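Local atomic coordinates of DUF2666 domain-containing protein (Pyrococcus furiosus, PDB entry 3V68), a protein that is of unknown function, a member of the DUF2666 family that probably binds double-stranded DNA. Residues A[6-11]-A[15-20]; A[19-24]-A[30-35]; A[129-132]-A[137-140]. One frame throughout, in Å; residues are numbered along the deposited sequence. Where two conformers were deposited one is given.

Contact 1 (A[6-11]-A[15-20]); sequences LEFTAK and WIVGEN
Strands 5-12 and 15-20 form an antiparallel beta hairpin, in which Phe8 pairs with Glu19 and Ala10 with Val17 as hydrogen-bonded pairs. The segment axes run at 168° to each other and approach to 4.7 Å. Phe8 N lies 2.9 Å from Glu19 O in a nearly straight bond, and Glu19 N returns a bond to Phe8 O; Ala10 and Val17 exchange a second such couple. Between these rungs Thr9 faces Gly18 as a non-hydrogen-bonded pair, their CA atoms 4.1 Å apart, with Thr9 CG2 resting 3.9 Å from Gly18 CA.

In the four-stranded antiparallel sheet, whose order across is 2-1-3-4, this hairpin supplies one outer strand, 15-20, and its inner neighbour. The face carrying Phe8, Ala10 and Val17 turns to helix 26-43, where Phe8 meets Val36 and Val40. On this face Ala10 CB sits 3.6 Å from the centroid of the six-membered ring of Trp15, 13° off the ring normal, a CH-pi contact. Trp15 CG stands anti to the backbone N (chi1 -180°), which swings the indole back across the hairpin under that methyl. Val17 CG2 approaches Phe8 CE2 obliquely at 4.1 Å. On the other face the aliphatic stems of Lys11 and Ile16 run side by side, Lys11 CG 4.1 Å from Ile16 CG1, and Lys11 carries its ammonium on to a salt bridge with Asp135.

Contact 2 (A[19-24]-A[30-35]); sequences ENVEDF and AMFLSR
A strand-to-helix contact, polar at one end and apolar at the other, joins the end of edge strand 15-20 and the loop after it to helix 26-43 near the protein surface. The polar end is a two-pronged salt bridge between Glu19 and Arg35. Arg35 NE donates to Glu19 OE1 at 2.8 Å and Arg35 NH2 to Glu19 OE2 at the same 2.8 Å, both bonds nearly straight. Each oxygen offers its syn lone pair, and the carboxylate and guanidinium planes differ by only 5°, so the groups meet edge to edge in nearly one plane. A bend at chi3 (55°) in the arginine chain turns NE and NH2 side-on to the carboxylate. Since Arg35 NH1 also donates to Gly120 O, the guanidinium is gripped on two sides, which fixes how it is turned; an alanine here would probably leave the Glu19 carboxylate without its charged mate and that carbonyl without this donor.

The apolar end is Val21 against Phe32. With Val21 CG1 anti to the backbone N (chi1 175°), CG2 is the methyl that reaches Phe32, 3.4 Å from its CB. The ring also presents an edge to the backbone of the strand, Phe32 CE1 lying 3.4 Å from Glu19 O.

Beyond this contact, Phe32 packs on Leu6 and Phe8 of strand 5-12, while on other sides of helix 26-43 Leu33 meets helix 160-181 and Ala30 touches Phe220 of helix 219-231.

Contact 3 (A[129-132]-A[137-140]); sequences QPRY and INFT
Arg131 and Tyr132, in the loop that leads into strand 136-143, lie against Asn138 on that strand, an inner member of the four-stranded antiparallel sheet. The loop comes from the long connection after helix 91-110 and passes over the sheet face that carries Glu7, Thr9 and Asn138. The contact is small, burying 99 Å² in all, and is made by side chains: the closest CA atoms, those of Arg131 and Asn138, stay 7.6 Å apart.

Arg131 touches with the root of its chain, CB lying 3.6 Å from Asn138 ND2. Bends at chi2 (52°) and chi3 (69°) then carry its guanidinium away from the amide, and NH2 forms a salt bridge with Glu7 of the adjoining strand 5-12. Glu7 also accepts from Asn138 ND2, so one carboxylate ties the loop arginine and the strand amide together.

Tyr132 follows and brings in the edge of its ring, with CE2 4.1 Å from Asn138 CG; the ring and amide planes are nearly perpendicular, at 84°. Arg131 CG covers part of one face of this ring, 3.8 Å above its plane. The other end of the amide is also engaged, which fixes its rotation: Thr140 OG1, two residues along the strand, donates to Asn138 OD1 at 2.7 Å, approaching in the carbonyl plane.

Overall arrangement
The three contacts gather on one sheet. Strand 5-12 is the hub: it pairs with 15-20 in contact 1 and with 136-143, the strand of contact 3, on its other edge. The centres of contacts 1 and 3 are about 5 Å apart, joined by Glu7 OE2 to Arg131 NH2 at 2.7 Å and Glu7 OE1 to Asn138 ND2 at 2.8 Å. Contact 2, about 11 Å from contact 1 centre to centre, shares Glu19 and Asn20 with it and lies on the sheet face opposite the one that carries Glu7 and Asn138, where Phe32 CE2 approaches Leu6 CG to 3.4 Å. Contacts 2 and 3, about 14 Å apart between centres, meet where Phe32 CE2 lies 3.9 Å from Phe139 CE1.

Contact 1 (A[6-11]-A[15-20])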
ATOM      1  N   LEU A   6      17.238  10.710   5.201  1.00 16.76           N
ATOM      2  CA  LEU A   6      15.949  10.051   5.108  1.00 15.81           C
ATOM      3  C   LEU A   6      14.938  11.087   4.676  1.00 15.11           C
ATOM      4  O   LEU A   6      14.537  11.931   5.471  1.00 14.64           O
ATOM      5  CB  LEU A   6      15.557   9.431   6.448  1.00 16.00           C
ATOM      6  CG  LEU A   6      14.357   8.491   6.489  1.00 17.20           C
ATOM      7  CD1 LEU A   6      14.430   7.433   5.385  1.00 17.47           C
ATOM      8  CD2 LEU A   6      14.256   7.834   7.852  1.00 16.94           C
ATOM      9  N   GLU A   7      14.548  11.038   3.407  1.00 14.49           N
ATOM     10  CA  GLU A   7      13.679  12.065   2.856  1.00 14.61           C
ATOM     11  C   GLU A   7      12.716  11.552   1.799  1.00 13.77           C
ATOM     12  O   GLU A   7      13.006  10.591   1.071  1.00 13.11           O
ATOM     13  CB  GLU A   7      14.492  13.240   2.300  1.00 15.34           C
ATOM     14  CG  GLU A   7      15.386  12.914   1.121  1.00 17.90           C
ATOM     15  CD  GLU A   7      15.950  14.160   0.458  1.00 20.62           C
ATOM     16  OE1 GLU A   7      15.918  14.227  -0.789  1.00 22.98           O
ATOM     17  OE2 GLU A   7      16.422  15.068   1.182  1.00 21.53           O
ATOM     18  N   PHE A   8      11.562  12.206   1.744  1.00 13.17           N
ATOM     19  CA  PHE A   8      10.587  11.998   0.693  1.00 13.08           C
ATOM     20  C   PHE A   8      10.094  13.349   0.205  1.00 13.33           C
ATOM     21  O   PHE A   8       9.642  14.171   0.999  1.00 13.53           O
ATOM     22  CB  PHE A   8       9.396  11.165   1.188  1.00 13.04           C
ATOM     23  CG  PHE A   8       8.310  11.022   0.164  1.00 12.73           C
ATOM     24  CD1 PHE A   8       8.462  10.140  -0.900  1.00 13.53           C
ATOM     25  CD2 PHE A   8       7.145  11.788   0.244  1.00 13.57           C
ATOM     26  CE1 PHE A   8       7.472  10.013  -1.869  1.00 12.66           C
ATOM     27  CE2 PHE A   8       6.148  11.664  -0.724  1.00 13.98           C
ATOM     28  CZ  PHE A   8       6.312  10.778  -1.780  1.00 13.64           C
ATOM     29  N   THR A   9      10.187  13.578  -1.101  1.00 13.58           N
ATOM     30  CA  THR A   9       9.529  14.733  -1.710  1.00 14.18           C
ATOM     31  C   THR A   9       8.799  14.297  -2.969  1.00 14.48           C
ATOM     32  O   THR A   9       9.191  13.328  -3.624  1.00 14.34           O
ATOM     33  CB  THR A   9      10.492  15.918  -2.042  1.00 14.29           C
ATOM     34  OG1 THR A   9      11.408  15.546  -3.079  1.00 14.90           O
ATOM     35  CG2 THR A   9      11.273  16.379  -0.812  1.00 15.23           C
ATOM     36  N   ALA A  10       7.722  15.007  -3.283  1.00 15.10           N
ATOM     37  CA  ALA A  10       6.968  14.776  -4.504  1.00 15.96           C
ATOM     38  C   ALA A  10       6.524  16.117  -5.051  1.00 16.76           C
ATOM     39  O   ALA A  10       6.148  17.011  -4.293  1.00 16.75           O
ATOM     40  CB  ALA A  10       5.764  13.885  -4.236  1.00 16.03           C
ATOM     41  N   LYS A  11       6.593  16.252  -6.369  1.00 17.60           N
ATOM     42  CA  LYS A  11       6.133  17.446  -7.060  1.00 18.51           C
ATOM     43  C   LYS A  11       5.560  17.007  -8.401  1.00 18.79           C
ATOM     44  O   LYS A  11       6.292  16.536  -9.267  1.00 18.37           O
ATOM     45  CB  LYS A  11       7.288  18.435  -7.250  1.00 18.83           C
ATOM     46  CG  LYS A  11       6.930  19.673  -8.060  1.00 20.29           C
ATOM     47  CD  LYS A  11       8.102  20.641  -8.123  1.00 22.68           C
ATOM     48  CE  LYS A  11       7.817  21.796  -9.071  1.00 23.84           C
ATOM     49  NZ  LYS A  11       7.933  21.400 -10.504  1.00 25.97           N
ATOM     50  N   TRP A  15       0.266  18.638  -6.652  1.00 21.78           N
ATOM     51  CA  TRP A  15       0.743  17.841  -5.522  1.00 20.29           C
ATOM     52  C   TRP A  15       2.214  18.152  -5.253  1.00 19.74           C
ATOM     53  O   TRP A  15       3.091  17.769  -6.028  1.00 19.54           O
ATOM     54  CB  TRP A  15       0.527  16.342  -5.783  1.00 19.96           C
ATOM     55  CG  TRP A  15       0.985  15.439  -4.662  1.00 18.53           C
ATOM     56  CD1 TRP A  15       0.840  15.654  -3.317  1.00 18.27           C
ATOM     57  CD2 TRP A  15       1.633  14.165  -4.795  1.00 17.78           C
ATOM     58  NE1 TRP A  15       1.373  14.602  -2.608  1.00 17.45           N
ATOM     59  CE2 TRP A  15       1.868  13.677  -3.489  1.00 17.00           C
ATOM     60  CE3 TRP A  15       2.048  13.394  -5.892  1.00 17.24           C
ATOM     61  CZ2 TRP A  15       2.497  12.446  -3.248  1.00 17.46           C
ATOM     62  CZ3 TRP A  15       2.673  12.174  -5.653  1.00 17.88           C
ATOM     63  CH2 TRP A  15       2.887  11.711  -4.340  1.00 17.31           C
ATOM     64  N   ILE A  16       2.469  18.876  -4.165  1.00 19.13           N
ATOM     65  CA  ILE A  16       3.825  19.258  -3.774  1.00 18.70           C
ATOM     66  C   ILE A  16       3.998  19.090  -2.262  1.00 18.15           C
ATOM     67  O   ILE A  16       3.481  19.886  -1.470  1.00 17.99           O
ATOM     68  CB  ILE A  16       4.185  20.717  -4.209  1.00 18.75           C
ATOM     69  CG1 ILE A  16       3.883  20.942  -5.696  1.00 19.87           C
ATOM     70  CG2 ILE A  16       5.652  21.006  -3.916  1.00 19.86           C
ATOM     71  CD1 ILE A  16       3.747  22.408  -6.106  1.00 21.73           C
ATOM     72  N   VAL A  17       4.711  18.037  -1.871  1.00 17.34           N
ATOM     73  CA  VAL A  17       4.933  17.736  -0.452  1.00 16.98           C
ATOM     74  C   VAL A  17       6.375  17.313  -0.193  1.00 16.90           C
ATOM     75  O   VAL A  17       7.096  16.923  -1.115  1.00 16.84           O
ATOM     76  CB  VAL A  17       3.952  16.656   0.108  1.00 16.93           C
ATOM     77  CG1 VAL A  17       2.497  17.122   0.013  1.00 16.98           C
ATOM     78  CG2 VAL A  17       4.159  15.293  -0.578  1.00 16.99           C
ATOM     79  N   GLY A  18       6.796  17.415   1.062  1.00 16.40           N
ATOM     80  CA  GLY A  18       8.163  17.054   1.432  1.00 16.32           C
ATOM     81  C   GLY A  18       8.307  16.827   2.918  1.00 16.04           C
ATOM     82  O   GLY A  18       7.765  17.582   3.731  1.00 15.97           O
ATOM     83  N   GLU A  19       9.033  15.773   3.277  1.00 15.24           N
ATOM     84  CA  GLU A  19       9.317  15.480   4.678  1.00 14.90           C
ATOM     85  C   GLU A  19      10.649  14.757   4.795  1.00 14.87           C
ATOM     86  O   GLU A  19      11.049  14.031   3.889  1.00 14.59           O
ATOM     87  CB  GLU A  19       8.195  14.637   5.292  1.00 15.21           C
ATOM     88  CG  GLU A  19       8.205  14.591   6.811  1.00 15.25           C
ATOM     89  CD  GLU A  19       6.847  14.262   7.394  1.00 15.00           C
ATOM     90  OE1 GLU A  19       6.705  13.180   7.997  1.00 15.46           O
ATOM     91  OE2 GLU A  19       5.926  15.093   7.249  1.00 15.44           O
ATOM     92  N   ASN A  20      11.337  14.981   5.907  1.00 14.64           N
ATOM     93  CA  ASN A  20      12.570  14.270   6.197  1.00 14.94           C
ATOM     94  C   ASN A  20      12.680  13.972   7.683  1.00 15.04           C
ATOM     95  O   ASN A  20      11.872  14.448   8.486  1.00 15.65           O
ATOM     96  CB  ASN A  20      13.785  15.083   5.728  1.00 14.90           C
ATOM     97  CG  ASN A  20      14.017  16.325   6.568  1.00 16.12           C
ATOM     98  OD1 ASN A  20      13.101  16.824   7.220  1.00 16.82           O
ATOM     99  ND2 ASN A  20      15.245  16.833   6.553  1.00 18.01           N
TER

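Contact 2 (A[19-24]-A[30-35])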
ATOM      1  N   GLU A  19       9.033  15.773   3.277  1.00 15.24           N
ATOM      2  CA  GLU A  19       9.317  15.480   4.678  1.00 14.90           C
ATOM      3  C   GLU A  19      10.649  14.757   4.795  1.00 14.87           C
ATOM      4  O   GLU A  19      11.049  14.031   3.889  1.00 14.59           O
ATOM      5  CB  GLU A  19       8.195  14.637   5.292  1.00 15.21           C
ATOM      6  CG  GLU A  19       8.205  14.591   6.811  1.00 15.25           C
ATOM      7  CD  GLU A  19       6.847  14.262   7.394  1.00 15.00           C
ATOM      8  OE1 GLU A  19       6.705  13.180   7.997  1.00 15.46           O
ATOM      9  OE2 GLU A  19       5.926  15.093   7.249  1.00 15.44           O
ATOM     10  N   ASN A  20      11.337  14.981   5.907  1.00 14.64           N
ATOM     11  CA  ASN A  20      12.570  14.270   6.197  1.00 14.94           C
ATOM     12  C   ASN A  20      12.680  13.972   7.683  1.00 15.04           C
ATOM     13  O   ASN A  20      11.872  14.448   8.486  1.00 15.65           O
ATOM     14  CB  ASN A  20      13.785  15.083   5.728  1.00 14.90           C
ATOM     15  CG  ASN A  20      14.017  16.325   6.568  1.00 16.12           C
ATOM     16  OD1 ASN A  20      13.101  16.824   7.220  1.00 16.82           O
ATOM     17  ND2 ASN A  20      15.245  16.833   6.553  1.00 18.01           N
ATOM     18  N   VAL A  21      13.674  13.168   8.034  1.00 14.77           N
ATOM     19  CA  VAL A  21      14.035  12.934   9.422  1.00 15.02           C
ATOM     20  C   VAL A  21      15.373  13.608   9.672  1.00 15.85           C
ATOM     21  O   VAL A  21      16.277  13.529   8.840  1.00 15.12           O
ATOM     22  CB  VAL A  21      14.111  11.424   9.737  1.00 14.93           C
ATOM     23  CG1 VAL A  21      14.620  11.179  11.156  1.00 14.40           C
ATOM     24  CG2 VAL A  21      12.746  10.800   9.558  1.00 14.90           C
ATOM     25  N   GLU A  22      15.479  14.295  10.806  1.00 17.01           N
ATOM     26  CA  GLU A  22      16.732  14.928  11.207  1.00 18.50           C
ATOM     27  C   GLU A  22      17.189  14.417  12.570  1.00 19.07           C
ATOM     28  O   GLU A  22      18.381  14.436  12.880  1.00 19.61           O
ATOM     29  CB  GLU A  22      16.587  16.450  11.207  1.00 19.00           C
ATOM     30  CG  GLU A  22      16.510  17.036   9.802  1.00 21.04           C
ATOM     31  CD  GLU A  22      16.200  18.520   9.787  1.00 23.50           C
ATOM     32  OE1 GLU A  22      16.580  19.224  10.745  1.00 24.55           O
ATOM     33  OE2 GLU A  22      15.585  18.979   8.801  1.00 25.65           O
ATOM     34  N   ASP A  23      16.230  13.960  13.371  1.00 19.59           N
ATOM     35  CA  ASP A  23      16.507  13.345  14.660  1.00 19.95           C
ATOM     36  C   ASP A  23      16.278  11.843  14.509  1.00 19.52           C
ATOM     37  O   ASP A  23      15.138  11.378  14.557  1.00 19.94           O
ATOM     38  CB  ASP A  23      15.593  13.945  15.734  1.00 20.65           C
ATOM     39  CG  ASP A  23      15.999  13.551  17.149  1.00 22.38           C
ATOM     40  OD1 ASP A  23      16.944  12.755  17.327  1.00 24.94           O
ATOM     41  OD2 ASP A  23      15.360  14.050  18.098  1.00 25.70           O
ATOM     42  N   PHE A  24      17.368  11.101  14.333  1.00 19.16           N
ATOM     43  CA  PHE A  24      17.314   9.697  13.917  1.00 18.51           C
ATOM     44  C   PHE A  24      17.122   8.696  15.060  1.00 18.21           C
ATOM     45  O   PHE A  24      18.051   7.973  15.442  1.00 18.98           O
ATOM     46  CB  PHE A  24      18.539   9.334  13.069  1.00 18.77           C
ATOM     47  CG  PHE A  24      18.517   9.925  11.692  1.00 18.81           C
ATOM     48  CD1 PHE A  24      18.014   9.194  10.621  1.00 19.25           C
ATOM     49  CD2 PHE A  24      18.989  11.215  11.464  1.00 19.94           C
ATOM     50  CE1 PHE A  24      17.987   9.738   9.339  1.00 19.55           C
ATOM     51  CE2 PHE A  24      18.961  11.768  10.185  1.00 19.74           C
ATOM     52  CZ  PHE A  24      18.460  11.028   9.125  1.00 19.49           C
ATOM     53  N   ALA A  30      10.335   5.190  12.077  1.00 11.23           N
ATOM     54  CA  ALA A  30       9.111   4.419  11.860  1.00 11.11           C
ATOM     55  C   ALA A  30       7.920   5.319  11.528  1.00 11.04           C
ATOM     56  O   ALA A  30       7.108   4.973  10.670  1.00 10.88           O
ATOM     57  CB  ALA A  30       8.808   3.526  13.062  1.00 11.19           C
ATOM     58  N   MET A  31       7.829   6.469  12.191  0.50 11.01           N
ATOM     59  CA  MET A  31       6.746   7.414  11.925  0.50 10.91           C
ATOM     60  C   MET A  31       6.871   8.058  10.544  0.50 10.75           C
ATOM     61  O   MET A  31       5.866   8.269   9.864  0.50 10.85           O
ATOM     62  CB  MET A  31       6.659   8.469  13.029  0.50 10.95           C
ATOM     63  CG  MET A  31       6.129   7.916  14.345  0.50 11.32           C
ATOM     64  SD  MET A  31       4.511   7.138  14.169  0.50 12.08           S
ATOM     65  CE  MET A  31       3.499   8.570  13.799  0.50 12.70           C
ATOM     66  N   PHE A  32       8.103   8.352  10.133  1.00 10.52           N
ATOM     67  CA  PHE A  32       8.375   8.860   8.788  1.00 10.12           C
ATOM     68  C   PHE A  32       7.951   7.842   7.725  1.00  9.66           C
ATOM     69  O   PHE A  32       7.226   8.186   6.782  1.00  9.56           O
ATOM     70  CB  PHE A  32       9.861   9.202   8.627  1.00 10.51           C
ATOM     71  CG  PHE A  32      10.276   9.463   7.199  1.00 11.06           C
ATOM     72  CD1 PHE A  32      10.051  10.702   6.608  1.00 12.37           C
ATOM     73  CD2 PHE A  32      10.884   8.462   6.444  1.00 11.58           C
ATOM     74  CE1 PHE A  32      10.438  10.942   5.282  1.00 12.56           C
ATOM     75  CE2 PHE A  32      11.268   8.696   5.118  1.00 12.45           C
ATOM     76  CZ  PHE A  32      11.049   9.936   4.542  1.00 12.52           C
ATOM     77  N   LEU A  33       8.378   6.592   7.894  1.00  9.52           N
ATOM     78  CA  LEU A  33       8.050   5.555   6.920  1.00  9.57           C
ATOM     79  C   LEU A  33       6.552   5.264   6.881  1.00  9.41           C
ATOM     80  O   LEU A  33       6.000   4.979   5.816  1.00  9.48           O
ATOM     81  CB  LEU A  33       8.829   4.272   7.207  1.00  9.19           C
ATOM     82  CG  LEU A  33      10.350   4.319   7.024  1.00 10.14           C
ATOM     83  CD1 LEU A  33      10.956   3.031   7.563  1.00  9.97           C
ATOM     84  CD2 LEU A  33      10.732   4.554   5.567  1.00 12.00           C
ATOM     85  N   SER A  34       5.912   5.349   8.047  1.00  9.49           N
ATOM     86  CA  SER A  34       4.464   5.205   8.175  1.00  9.46           C
ATOM     87  C   SER A  34       3.751   6.266   7.348  1.00  9.36           C
ATOM     88  O   SER A  34       2.858   5.958   6.558  1.00  9.71           O
ATOM     89  CB  SER A  34       4.048   5.338   9.642  1.00  9.36           C
ATOM     90  OG  SER A  34       4.454   4.211  10.394  1.00 10.20           O
ATOM     91  N   ARG A  35       4.163   7.516   7.529  1.00  9.16           N
ATOM     92  CA  ARG A  35       3.593   8.631   6.783  1.00  9.49           C
ATOM     93  C   ARG A  35       3.869   8.541   5.280  1.00  9.31           C
ATOM     94  O   ARG A  35       2.984   8.820   4.467  1.00  9.68           O
ATOM     95  CB  ARG A  35       4.043   9.958   7.396  1.00  9.59           C
ATOM     96  CG  ARG A  35       3.344  10.216   8.732  1.00  9.84           C
ATOM     97  CD  ARG A  35       3.979  11.352   9.530  1.00 10.21           C
ATOM     98  NE  ARG A  35       4.080  12.617   8.798  1.00 10.36           N
ATOM     99  CZ  ARG A  35       3.061  13.442   8.556  1.00 10.18           C
ATOM    100  NH1 ARG A  35       1.835  13.149   8.971  1.00 10.33           N
ATOM    101  NH2 ARG A  35       3.275  14.574   7.900  1.00 12.16           N
TER

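Contact 3 (A[129-132]-A[137-140])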
ATOM      1  N   GLN A 129      11.888  21.796   1.270  1.00 29.34           N
ATOM      2  CA  GLN A 129      11.527  22.102  -0.110  1.00 30.34           C
ATOM      3  C   GLN A 129      11.842  20.892  -0.996  1.00 30.64           C
ATOM      4  O   GLN A 129      12.662  20.052  -0.612  1.00 30.72           O
ATOM      5  CB  GLN A 129      12.238  23.371  -0.600  1.00 30.51           C
ATOM      6  CG  GLN A 129      13.755  23.279  -0.737  1.00 31.92           C
ATOM      7  CD  GLN A 129      14.326  24.417  -1.569  1.00 33.60           C
ATOM      8  OE1 GLN A 129      15.236  25.125  -1.134  1.00 34.81           O
ATOM      9  NE2 GLN A 129      13.785  24.604  -2.770  1.00 34.32           N
ATOM     10  N   PRO A 130      11.180  20.782  -2.166  1.00 30.87           N
ATOM     11  CA  PRO A 130      11.459  19.654  -3.057  1.00 31.01           C
ATOM     12  C   PRO A 130      12.926  19.624  -3.489  1.00 31.13           C
ATOM     13  O   PRO A 130      13.515  20.676  -3.753  1.00 31.48           O
ATOM     14  CB  PRO A 130      10.548  19.924  -4.258  1.00 31.04           C
ATOM     15  CG  PRO A 130       9.445  20.758  -3.714  1.00 31.08           C
ATOM     16  CD  PRO A 130      10.100  21.637  -2.694  1.00 30.94           C
ATOM     17  N   ARG A 131      13.503  18.426  -3.549  1.00 31.15           N
ATOM     18  CA  ARG A 131      14.921  18.247  -3.882  1.00 31.00           C
ATOM     19  C   ARG A 131      15.243  18.620  -5.337  1.00 30.66           C
ATOM     20  O   ARG A 131      16.382  18.957  -5.661  1.00 30.83           O
ATOM     21  CB  ARG A 131      15.359  16.806  -3.567  1.00 31.40           C
ATOM     22  CG  ARG A 131      16.855  16.487  -3.768  1.00 32.34           C
ATOM     23  CD  ARG A 131      17.784  17.471  -3.048  1.00 34.41           C
ATOM     24  NE  ARG A 131      17.740  17.344  -1.591  1.00 36.05           N
ATOM     25  CZ  ARG A 131      18.609  16.643  -0.866  1.00 36.43           C
ATOM     26  NH1 ARG A 131      19.607  15.988  -1.449  1.00 37.46           N
ATOM     27  NH2 ARG A 131      18.483  16.599   0.453  1.00 36.92           N
ATOM     28  N   TYR A 132      14.231  18.567  -6.199  1.00 30.05           N
ATOM     29  CA  TYR A 132      14.398  18.868  -7.617  1.00 29.21           C
ATOM     30  C   TYR A 132      13.411  19.937  -8.060  1.00 28.59           C
ATOM     31  O   TYR A 132      12.287  20.000  -7.560  1.00 28.29           O
ATOM     32  CB  TYR A 132      14.222  17.599  -8.455  1.00 29.39           C
ATOM     33  CG  TYR A 132      15.172  16.489  -8.062  1.00 29.67           C
ATOM     34  CD1 TYR A 132      16.448  16.409  -8.618  1.00 30.04           C
ATOM     35  CD2 TYR A 132      14.798  15.522  -7.124  1.00 29.83           C
ATOM     36  CE1 TYR A 132      17.327  15.394  -8.256  1.00 30.43           C
ATOM     37  CE2 TYR A 132      15.672  14.505  -6.754  1.00 30.31           C
ATOM     38  CZ  TYR A 132      16.935  14.447  -7.324  1.00 30.67           C
ATOM     39  OH  TYR A 132      17.805  13.445  -6.965  1.00 31.12           O
ATOM     40  N   ILE A 137       9.260  12.349  -8.245  1.00 16.03           N
ATOM     41  CA  ILE A 137       9.053  11.609  -7.007  1.00 15.59           C
ATOM     42  C   ILE A 137      10.445  11.293  -6.474  1.00 14.92           C
ATOM     43  O   ILE A 137      11.319  10.880  -7.234  1.00 14.58           O
ATOM     44  CB  ILE A 137       8.296  10.275  -7.245  1.00 15.73           C
ATOM     45  CG1 ILE A 137       7.024  10.483  -8.090  1.00 16.90           C
ATOM     46  CG2 ILE A 137       8.012   9.562  -5.912  1.00 16.32           C
ATOM     47  CD1 ILE A 137       5.932  11.315  -7.438  1.00 18.39           C
ATOM     48  N   ASN A 138      10.657  11.490  -5.175  1.00 14.40           N
ATOM     49  CA  ASN A 138      11.962  11.229  -4.570  1.00 14.26           C
ATOM     50  C   ASN A 138      11.873  10.604  -3.177  1.00 13.59           C
ATOM     51  O   ASN A 138      11.466  11.266  -2.219  1.00 13.69           O
ATOM     52  CB  ASN A 138      12.798  12.521  -4.541  1.00 14.80           C
ATOM     53  CG  ASN A 138      14.003  12.424  -3.621  1.00 15.95           C
ATOM     54  OD1 ASN A 138      14.698  11.408  -3.583  1.00 17.29           O
ATOM     55  ND2 ASN A 138      14.249  13.490  -2.862  1.00 18.67           N
ATOM     56  N   PHE A 139      12.241   9.327  -3.081  1.00 12.92           N
ATOM     57  CA  PHE A 139      12.468   8.671  -1.796  1.00 12.48           C
ATOM     58  C   PHE A 139      13.940   8.307  -1.702  1.00 12.78           C
ATOM     59  O   PHE A 139      14.432   7.481  -2.472  1.00 12.33           O
ATOM     60  CB  PHE A 139      11.606   7.410  -1.636  1.00 12.35           C
ATOM     61  CG  PHE A 139      11.790   6.706  -0.309  1.00 11.79           C
ATOM     62  CD1 PHE A 139      10.994   7.040   0.777  1.00 12.19           C
ATOM     63  CD2 PHE A 139      12.764   5.718  -0.145  1.00 12.81           C
ATOM     64  CE1 PHE A 139      11.149   6.404   2.004  1.00 12.92           C
ATOM     65  CE2 PHE A 139      12.936   5.076   1.081  1.00 13.01           C
ATOM     66  CZ  PHE A 139      12.124   5.423   2.163  1.00 12.71           C
ATOM     67  N   THR A 140      14.636   8.913  -0.748  1.00 13.24           N
ATOM     68  CA  THR A 140      16.058   8.660  -0.566  1.00 14.04           C
ATOM     69  C   THR A 140      16.318   8.319   0.889  1.00 14.35           C
ATOM     70  O   THR A 140      15.940   9.073   1.790  1.00 14.43           O
ATOM     71  CB  THR A 140      16.911   9.876  -1.009  1.00 14.23           C
ATOM     72  OG1 THR A 140      16.720  10.105  -2.407  1.00 16.01           O
ATOM     73  CG2 THR A 140      18.391   9.631  -0.752  1.00 15.17           C
TER